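Local coordinates for glutamine synthetase (Streptomyces coelicolor, PDB 4BAX), which belongs to the glutamine synthetase family and forms a multi-subunit assembly whose chains combine a beta-Grasp domain with a catalytic domain, at residues A[2-11]-A[70-81]; A[174-182]-A[221-229]. All blocks are in the same frame, centred on the assembly; numbering follows the deposited sequence.

Interaction 1: A[2-11]-A[70-81]; sequences MTFKAEYIWI and RGGEDILVLCEV
Strands 3-11 and 75-81 pair in parallel as adjoining inner strands of the beta-Grasp sheet, with Glu7 and Ile9 each bonded by both N and O to the partner strand. The ladder runs from Ile75 N on Lys5 O (2.9 Å) to Cys79 N on Ile9 O (2.8 Å); beyond it a water bridges Ile11 N and Cys79 O. At the other end, Asp74 continues the pairing with its side chain: OD1 takes Lys5 N at 2.9 Å, the donor coming from above the carboxylate plane. On the sheet face of Ala6 and Tyr8, Val77 CB sits over the Tyr8 ring in a CH-pi contact, 4.2 Å from its centroid, and Cys79 SG approaches the ring obliquely. On the opposite face, Glu7 has CG trans to its backbone N (chi1 -168°) and bends at chi2, bringing OE1 within 2.9 Å of Arg70 NH1. The hydrogen bond in this salt bridge is weak, carboxylate and guanidinium planes lying 71° apart; Lys5 CD lies over one guanidinium face, toward its rim. Glu7 OE2 also bonds Ser22, and Arg70 and Lys5 form salt bridges with Glu156 and Glu160, respectively, of a second subunit. Strand 20-28 flanks strand 3-11, strand 56-66 flanks 75-82, and Trp202 of helix 190-210 packs on Glu7 and Ile9.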
loop_
_atom_site.group_PDB
_atom_site.type_symbol
_atom_site.label_atom_id
_atom_site.label_comp_id
_atom_site.label_asym_id
_atom_site.label_seq_id
_atom_site.Cartn_x
_atom_site.Cartn_y
_atom_site.Cartn_z
ATOM N N MET A 2 -16.106 45.195 21.250
ATOM C CA MET A 2 -15.506 43.985 20.687
ATOM C C MET A 2 -15.508 42.679 21.475
ATOM O O MET A 2 -15.626 42.633 22.702
ATOM C CB MET A 2 -14.047 44.289 20.341
ATOM C CG MET A 2 -13.195 44.558 21.575
ATOM S SD MET A 2 -11.683 43.578 21.592
ATOM C CE MET A 2 -10.785 44.385 20.277
ATOM N N THR A 3 -15.362 41.610 20.695
ATOM C CA THR A 3 -15.311 40.251 21.176
ATOM C C THR A 3 -13.959 39.681 20.804
ATOM O O THR A 3 -13.473 39.898 19.689
ATOM C CB THR A 3 -16.433 39.416 20.547
ATOM O OG1 THR A 3 -17.653 39.679 21.250
ATOM C CG2 THR A 3 -16.136 37.945 20.665
ATOM N N PHE A 4 -13.324 39.007 21.749
ATOM C CA PHE A 4 -12.058 38.352 21.486
ATOM C C PHE A 4 -11.958 37.032 22.243
ATOM O O PHE A 4 -12.697 36.786 23.202
ATOM C CB PHE A 4 -10.882 39.268 21.790
ATOM C CG PHE A 4 -10.713 39.557 23.242
ATOM C CD1 PHE A 4 -11.432 40.586 23.837
ATOM C CD2 PHE A 4 -9.825 38.824 24.015
ATOM C CE1 PHE A 4 -11.278 40.869 25.183
ATOM C CE2 PHE A 4 -9.670 39.105 25.362
ATOM C CZ PHE A 4 -10.399 40.131 25.945
ATOM N N LYS A 5 -11.058 36.175 21.781
ATOM C CA LYS A 5 -10.861 34.868 22.374
ATOM C C LYS A 5 -9.732 34.905 23.396
ATOM O O LYS A 5 -8.676 35.515 23.155
ATOM C CB LYS A 5 -10.558 33.859 21.284
ATOM C CG LYS A 5 -11.740 33.619 20.351
ATOM C CD LYS A 5 -11.396 32.533 19.349
ATOM C CE LYS A 5 -10.929 33.088 18.038
ATOM N NZ LYS A 5 -12.087 33.149 17.127
ATOM N N ALA A 6 -9.975 34.275 24.541
ATOM C CA ALA A 6 -8.971 34.132 25.589
ATOM C C ALA A 6 -8.755 32.651 25.903
ATOM O O ALA A 6 -9.692 31.932 26.268
ATOM C CB ALA A 6 -9.402 34.879 26.836
ATOM N N GLU A 7 -7.514 32.193 25.756
ATOM C CA GLU A 7 -7.197 30.800 26.062
ATOM C C GLU A 7 -6.647 30.670 27.473
ATOM O O GLU A 7 -5.519 31.090 27.761
ATOM C CB GLU A 7 -6.184 30.249 25.061
ATOM C CG GLU A 7 -6.010 28.720 25.110
ATOM C CD GLU A 7 -7.162 27.933 24.480
ATOM O OE1 GLU A 7 -8.097 28.544 23.920
ATOM O OE2 GLU A 7 -7.152 26.688 24.576
ATOM N N TYR A 8 -7.450 30.060 28.342
ATOM C CA TYR A 8 -7.078 29.900 29.737
ATOM C C TYR A 8 -6.293 28.616 29.877
ATOM O O TYR A 8 -6.779 27.538 29.536
ATOM C CB TYR A 8 -8.308 29.859 30.633
ATOM C CG TYR A 8 -8.863 31.215 31.009
ATOM C CD1 TYR A 8 -9.120 32.183 30.038
ATOM C CD2 TYR A 8 -9.167 31.525 32.329
ATOM C CE1 TYR A 8 -9.654 33.420 30.379
ATOM C CE2 TYR A 8 -9.698 32.781 32.679
ATOM C CZ TYR A 8 -9.941 33.721 31.701
ATOM O OH TYR A 8 -10.474 34.961 32.052
ATOM N N ILE A 9 -5.065 28.758 30.348
ATOM C CA ILE A 9 -4.119 27.667 30.441
ATOM C C ILE A 9 -3.774 27.456 31.900
ATOM O O ILE A 9 -3.550 28.427 32.642
ATOM C CB ILE A 9 -2.836 27.972 29.594
ATOM C CG1 ILE A 9 -3.210 28.020 28.099
ATOM C CG2 ILE A 9 -1.725 26.957 29.810
ATOM C CD1 ILE A 9 -2.282 28.892 27.204
ATOM N N TRP A 10 -3.761 26.205 32.336
ATOM C CA TRP A 10 -3.349 25.946 33.704
ATOM C C TRP A 10 -2.597 24.624 33.804
ATOM O O TRP A 10 -2.510 23.896 32.817
ATOM C CB TRP A 10 -4.522 26.021 34.693
ATOM C CG TRP A 10 -5.490 24.857 34.641
ATOM C CD1 TRP A 10 -5.500 23.768 35.470
ATOM C CD2 TRP A 10 -6.599 24.683 33.743
ATOM N NE1 TRP A 10 -6.540 22.926 35.139
ATOM C CE2 TRP A 10 -7.229 23.460 34.086
ATOM C CE3 TRP A 10 -7.114 25.430 32.679
ATOM C CZ2 TRP A 10 -8.351 22.974 33.406
ATOM C CZ3 TRP A 10 -8.237 24.940 31.998
ATOM C CH2 TRP A 10 -8.841 23.729 32.369
ATOM N N ILE A 11 -2.018 24.362 34.977
ATOM C CA ILE A 11 -1.298 23.129 35.262
ATOM C C ILE A 11 -2.131 22.295 36.229
ATOM O O ILE A 11 -2.641 22.809 37.221
ATOM C CB ILE A 11 0.082 23.426 35.840
ATOM C CG1 ILE A 11 0.968 24.012 34.743
ATOM C CG2 ILE A 11 0.753 22.166 36.375
ATOM C CD1 ILE A 11 1.380 25.419 35.021
ATOM N N ARG A 70 -3.888 31.938 16.905
ATOM C CA ARG A 70 -5.148 32.537 16.525
ATOM C C ARG A 70 -4.957 33.909 15.887
ATOM O O ARG A 70 -5.683 34.269 14.960
ATOM C CB ARG A 70 -6.075 32.633 17.729
ATOM C CG ARG A 70 -6.988 31.444 17.866
ATOM C CD ARG A 70 -7.509 31.339 19.272
ATOM N NE ARG A 70 -8.352 30.164 19.434
ATOM C CZ ARG A 70 -8.824 29.763 20.610
ATOM N NH1 ARG A 70 -8.534 30.444 21.721
ATOM N NH2 ARG A 70 -9.587 28.679 20.671
ATOM N N GLY A 71 -3.988 34.668 16.396
ATOM C CA GLY A 71 -3.713 35.984 15.855
ATOM C C GLY A 71 -4.714 37.041 16.295
ATOM O O GLY A 71 -5.503 36.822 17.223
ATOM N N GLY A 72 -4.633 38.215 15.673
ATOM C CA GLY A 72 -5.566 39.293 15.954
ATOM C C GLY A 72 -5.554 39.784 17.381
ATOM O O GLY A 72 -4.482 40.044 17.937
ATOM N N GLU A 73 -6.733 39.862 17.990
ATOM C CA GLU A 73 -6.854 40.444 19.324
ATOM C C GLU A 73 -6.932 39.342 20.395
ATOM O O GLU A 73 -7.066 39.590 21.603
ATOM C CB GLU A 73 -8.092 41.355 19.381
ATOM C CG GLU A 73 -7.814 42.832 19.696
ATOM C CD GLU A 73 -6.609 43.415 18.938
ATOM O OE1 GLU A 73 -6.672 43.483 17.683
ATOM O OE2 GLU A 73 -5.597 43.794 19.587
ATOM N N ASP A 74 -6.756 38.113 19.943
ATOM C CA ASP A 74 -6.877 36.962 20.821
ATOM C C ASP A 74 -5.665 36.780 21.745
ATOM O O ASP A 74 -4.546 37.194 21.411
ATOM C CB ASP A 74 -7.102 35.729 19.967
ATOM C CG ASP A 74 -8.364 35.843 19.124
ATOM O OD1 ASP A 74 -9.270 36.631 19.481
ATOM O OD2 ASP A 74 -8.455 35.124 18.106
ATOM N N ILE A 75 -5.901 36.212 22.929
ATOM C CA ILE A 75 -4.849 36.146 23.944
ATOM C C ILE A 75 -4.773 34.802 24.675
ATOM O O ILE A 75 -5.748 34.047 24.733
ATOM C CB ILE A 75 -5.019 37.274 25.001
ATOM C CG1 ILE A 75 -6.436 37.238 25.572
ATOM C CG2 ILE A 75 -4.685 38.652 24.415
ATOM C CD1 ILE A 75 -6.499 37.439 27.050
ATOM N N LEU A 76 -3.617 34.543 25.280
ATOM C CA LEU A 76 -3.431 33.386 26.151
ATOM C C LEU A 76 -3.440 33.862 27.591
ATOM O O LEU A 76 -2.824 34.882 27.919
ATOM C CB LEU A 76 -2.127 32.672 25.848
ATOM C CG LEU A 76 -1.931 32.398 24.371
ATOM C CD1 LEU A 76 -0.486 31.962 24.174
ATOM C CD2 LEU A 76 -2.940 31.364 23.863
ATOM N N VAL A 77 -4.163 33.150 28.442
ATOM C CA VAL A 77 -4.231 33.518 29.841
ATOM C C VAL A 77 -3.756 32.367 30.717
ATOM O O VAL A 77 -4.479 31.377 30.900
ATOM C CB VAL A 77 -5.669 33.912 30.266
ATOM C CG1 VAL A 77 -5.637 34.675 31.561
ATOM C CG2 VAL A 77 -6.332 34.758 29.208
ATOM N N LEU A 78 -2.554 32.501 31.272
ATOM C CA LEU A 78 -2.049 31.509 32.207
ATOM C C LEU A 78 -2.616 31.766 33.605
ATOM O O LEU A 78 -2.507 32.876 34.108
ATOM C CB LEU A 78 -0.517 31.539 32.242
ATOM C CG LEU A 78 0.153 30.548 33.190
ATOM C CD1 LEU A 78 -0.054 29.097 32.748
ATOM C CD2 LEU A 78 1.626 30.878 33.342
ATOM N N CYS A 79 -3.142 30.719 34.252
ATOM C CA CYS A 79 -3.836 30.865 35.552
ATOM C C CYS A 79 -3.198 30.018 36.625
ATOM O O CYS A 79 -2.454 29.074 36.347
ATOM C CB CYS A 79 -5.313 30.458 35.442
ATOM S SG CYS A 79 -6.319 31.341 34.234
ATOM N N GLU A 80 -3.474 30.373 37.867
ATOM C CA GLU A 80 -3.135 29.486 38.962
ATOM C C GLU A 80 -4.453 28.911 39.438
ATOM O O GLU A 80 -5.520 29.505 39.203
ATOM C CB GLU A 80 -2.375 30.209 40.082
ATOM C CG GLU A 80 -3.220 31.240 40.831
ATOM C CD GLU A 80 -2.444 31.919 41.961
ATOM O OE1 GLU A 80 -1.293 31.489 42.215
ATOM O OE2 GLU A 80 -2.978 32.872 42.589
ATOM N N VAL A 81 -4.376 27.786 40.137
ATOM C CA VAL A 81 -5.580 27.061 40.516
ATOM C C VAL A 81 -5.857 27.298 41.992
ATOM O O VAL A 81 -4.970 27.152 42.850
ATOM C CB VAL A 81 -5.453 25.545 40.211
ATOM C CG1 VAL A 81 -6.733 24.799 40.556
ATOM C CG2 VAL A 81 -5.108 25.336 38.739
HETATM O O HOH W 1 -1.891 26.453 36.643
#

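Interaction 2: A[174-182]-A[221-229]; sequences AEVMPGQWE and PVKGDWNGA
Gln180 and Met177 both set CG trans to the backbone N (chi1 -158° and -167°), and the extended chain of Gln180 carries its amide across to Asn227. There NE2 donates to Asn227 O at 3.1 Å, reaching it from well above the carbonyl plane, not along a lone pair. The two side-chain amides are turned 47° against each other. A water accepts from Asn227 ND2 at 3.2 Å and lies beside Glu175 OE1 and Gln180 OE1, though its contact with Gln180 is too short to be trusted and its protons cannot serve every acceptor nearby. Val176 closes over the Asn227 amide with its branched carbon, CB lying 3.4 Å from ND2. The side chains of Met177 and Pro221 pass each other in opposite directions, Met177 SD lying 4.1 Å from Pro221 CG, while the methyl CE of Met177 meets Val222 CG2. Next to it, Pro178 CD approaches the Trp226 ring obliquely at CZ3 (4.1 Å). Met177 to Gln180 form a type II beta turn in the link of the hairpin made by strands 169-174 and 180-188, closed by Gln180 N on Met177 O at 2.9 Å. Thr118 of strand 110-121 gives Gln180 NE2 a second partner, and Phe128 meets Trp226 edge-to-face. The contact therefore pins the hairpin link to the loop between strands 214-216 and 231-236, both of which pair with strand 110-121.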
loop_
_atom_site.group_PDB
_atom_site.type_symbol
_atom_site.label_atom_id
_atom_site.label_comp_id
_atom_site.label_asym_id
_atom_site.label_seq_id
_atom_site.Cartn_x
_atom_site.Cartn_y
_atom_site.Cartn_z
ATOM N N ALA A 174 19.547 22.718 17.662
ATOM C CA ALA A 174 19.339 21.279 17.532
ATOM C C ALA A 174 20.281 20.548 18.496
ATOM O O ALA A 174 21.475 20.890 18.583
ATOM C CB ALA A 174 19.596 20.837 16.087
ATOM N N GLU A 175 19.761 19.546 19.217
ATOM C CA GLU A 175 20.558 18.850 20.233
ATOM C C GLU A 175 21.237 17.566 19.750
ATOM O O GLU A 175 21.148 17.211 18.576
ATOM C CB GLU A 175 19.746 18.600 21.501
ATOM C CG GLU A 175 19.885 19.713 22.548
ATOM C CD GLU A 175 21.323 19.845 23.086
ATOM O OE1 GLU A 175 21.971 18.795 23.321
ATOM O OE2 GLU A 175 21.786 20.991 23.324
ATOM N N VAL A 176 21.937 16.900 20.666
ATOM C CA VAL A 176 22.782 15.746 20.364
ATOM C C VAL A 176 22.016 14.529 19.806
ATOM O O VAL A 176 22.473 13.873 18.875
ATOM C CB VAL A 176 23.609 15.328 21.615
ATOM C CG1 VAL A 176 24.385 14.016 21.343
ATOM C CG2 VAL A 176 24.552 16.454 22.034
ATOM N N MET A 177 20.852 14.242 20.377
ATOM C CA MET A 177 19.980 13.189 19.876
ATOM C C MET A 177 19.156 13.649 18.671
ATOM O O MET A 177 18.696 14.789 18.613
ATOM C CB MET A 177 19.059 12.710 20.993
ATOM C CG MET A 177 18.349 11.403 20.656
ATOM S SD MET A 177 17.128 10.940 21.895
ATOM C CE MET A 177 15.896 10.136 20.899
ATOM N N PRO A 178 18.971 12.757 17.687
ATOM C CA PRO A 178 18.145 13.137 16.538
ATOM C C PRO A 178 16.706 13.462 16.914
ATOM O O PRO A 178 16.066 12.679 17.623
ATOM C CB PRO A 178 18.193 11.881 15.646
ATOM C CG PRO A 178 18.708 10.788 16.509
ATOM C CD PRO A 178 19.599 11.437 17.503
ATOM N N GLY A 179 16.202 14.583 16.402
ATOM C CA GLY A 179 14.879 15.057 16.742
ATOM C C GLY A 179 14.823 15.697 18.111
ATOM O O GLY A 179 13.722 15.990 18.601
ATOM N N GLN A 180 15.993 15.929 18.713
ATOM C CA GLN A 180 16.075 16.596 20.006
ATOM C C GLN A 180 16.501 18.028 19.804
ATOM O O GLN A 180 17.433 18.320 19.040
ATOM C CB GLN A 180 17.061 15.874 20.927
ATOM C CG GLN A 180 16.861 16.121 22.426
ATOM C CD GLN A 180 17.766 15.256 23.291
ATOM O OE1 GLN A 180 18.994 15.417 23.303
ATOM N NE2 GLN A 180 17.160 14.327 24.025
ATOM N N TRP A 181 15.815 18.912 20.527
ATOM C CA TRP A 181 15.981 20.343 20.350
ATOM C C TRP A 181 16.000 21.066 21.687
ATOM O O TRP A 181 15.614 20.502 22.730
ATOM C CB TRP A 181 14.847 20.897 19.484
ATOM C CG TRP A 181 14.849 20.413 18.068
ATOM C CD1 TRP A 181 14.290 19.261 17.602
ATOM C CD2 TRP A 181 15.441 21.057 16.936
ATOM N NE1 TRP A 181 14.487 19.150 16.247
ATOM C CE2 TRP A 181 15.189 20.243 15.814
ATOM C CE3 TRP A 181 16.149 22.247 16.758
ATOM C CZ2 TRP A 181 15.623 20.579 14.536
ATOM C CZ3 TRP A 181 16.578 22.579 15.480
ATOM C CH2 TRP A 181 16.309 21.751 14.389
ATOM N N GLU A 182 16.450 22.320 21.631
ATOM C CA GLU A 182 16.497 23.184 22.799
ATOM C C GLU A 182 16.089 24.608 22.467
ATOM O O GLU A 182 16.359 25.096 21.370
ATOM C CB GLU A 182 17.900 23.184 23.392
ATOM C CG GLU A 182 18.029 23.889 24.720
ATOM C CD GLU A 182 19.490 24.062 25.127
ATOM O OE1 GLU A 182 20.130 23.035 25.491
ATOM O OE2 GLU A 182 20.005 25.208 25.073
ATOM N N PRO A 221 14.114 9.650 26.728
ATOM C CA PRO A 221 13.137 9.126 25.768
ATOM C C PRO A 221 13.575 7.803 25.104
ATOM O O PRO A 221 12.736 6.933 24.861
ATOM C CB PRO A 221 13.009 10.270 24.747
ATOM C CG PRO A 221 14.255 11.036 24.878
ATOM C CD PRO A 221 14.618 10.969 26.324
ATOM N N VAL A 222 14.869 7.642 24.840
ATOM C CA VAL A 222 15.374 6.348 24.378
ATOM C C VAL A 222 16.439 5.838 25.350
ATOM O O VAL A 222 17.396 6.554 25.670
ATOM C CB VAL A 222 15.980 6.447 22.952
ATOM C CG1 VAL A 222 16.469 5.086 22.473
ATOM C CG2 VAL A 222 14.965 7.023 21.963
ATOM N N LYS A 223 16.311 4.584 25.778
ATOM C CA LYS A 223 17.285 4.031 26.719
ATOM C C LYS A 223 18.634 3.773 26.040
ATOM O O LYS A 223 18.706 3.563 24.826
ATOM C CB LYS A 223 16.769 2.767 27.417
ATOM C CG LYS A 223 17.046 1.490 26.621
ATOM C CD LYS A 223 15.924 0.450 26.720
ATOM C CE LYS A 223 16.196 -0.733 25.767
ATOM N NZ LYS A 223 15.232 -1.856 25.972
ATOM N N GLY A 224 19.706 3.843 26.819
ATOM C CA GLY A 224 21.024 3.625 26.266
ATOM C C GLY A 224 21.918 4.844 26.192
ATOM O O GLY A 224 21.820 5.757 27.005
ATOM N N ASP A 225 22.749 4.888 25.164
ATOM C CA ASP A 225 23.732 5.953 25.055
ATOM C C ASP A 225 23.143 7.178 24.384
ATOM O O ASP A 225 23.826 8.188 24.212
ATOM C CB ASP A 225 24.952 5.466 24.281
ATOM C CG ASP A 225 25.832 4.560 25.118
ATOM O OD1 ASP A 225 25.817 4.704 26.367
ATOM O OD2 ASP A 225 26.573 3.739 24.528
ATOM N N TRP A 226 21.880 7.073 23.985
ATOM C CA TRP A 226 21.152 8.213 23.432
ATOM C C TRP A 226 20.948 9.296 24.497
ATOM O O TRP A 226 20.626 9.019 25.649
ATOM C CB TRP A 226 19.828 7.752 22.806
ATOM C CG TRP A 226 20.060 6.663 21.800
ATOM C CD1 TRP A 226 19.963 5.315 21.999
ATOM C CD2 TRP A 226 20.474 6.837 20.443
ATOM N NE1 TRP A 226 20.282 4.640 20.839
ATOM C CE2 TRP A 226 20.596 5.556 19.871
ATOM C CE3 TRP A 226 20.746 7.950 19.658
ATOM C CZ2 TRP A 226 20.980 5.366 18.554
ATOM C CZ3 TRP A 226 21.127 7.754 18.344
ATOM C CH2 TRP A 226 21.238 6.476 17.808
ATOM N N ASN A 227 21.126 10.541 24.085
ATOM C CA ASN A 227 21.137 11.661 25.015
ATOM C C ASN A 227 19.827 11.908 25.750
ATOM O O ASN A 227 18.741 11.872 25.165
ATOM C CB ASN A 227 21.589 12.943 24.314
ATOM C CG ASN A 227 22.985 13.361 24.719
ATOM O OD1 ASN A 227 23.895 12.528 24.844
ATOM N ND2 ASN A 227 23.177 14.660 24.894
ATOM N N GLY A 228 19.952 12.226 27.032
ATOM C CA GLY A 228 18.810 12.628 27.829
ATOM C C GLY A 228 18.375 14.058 27.542
ATOM O O GLY A 228 19.100 14.834 26.904
ATOM N N ALA A 229 17.161 14.394 27.969
ATOM C CA ALA A 229 16.659 15.749 27.809
ATOM C C ALA A 229 16.665 16.472 29.155
ATOM O O ALA A 229 16.018 16.025 30.114
ATOM C CB ALA A 229 15.253 15.733 27.174
HETATM O O HOH W 2 20.752 16.672 24.591
#

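In the fold
Both segments of interaction 1 precede those of interaction 2 in the chain, one contact being in the beta-Grasp region and the other in the catalytic region. Their centres lie 32 Å apart, with nearest atoms about 18 Å from each other. Interaction 1 lies within the five-stranded sheet, whereas interaction 2 sits in the connections of the larger mixed sheet built around strand 110-121. Helix 190-210 relates them, since it follows strand 180-188, lies between the two segments of interaction 2 in sequence, and packs against the strands of interaction 1. Interaction 1 thus pairs the first and last strands, in chain order, of the beta-Grasp sheet, while interaction 2 fastens a hairpin link and the start of its second strand to a loop.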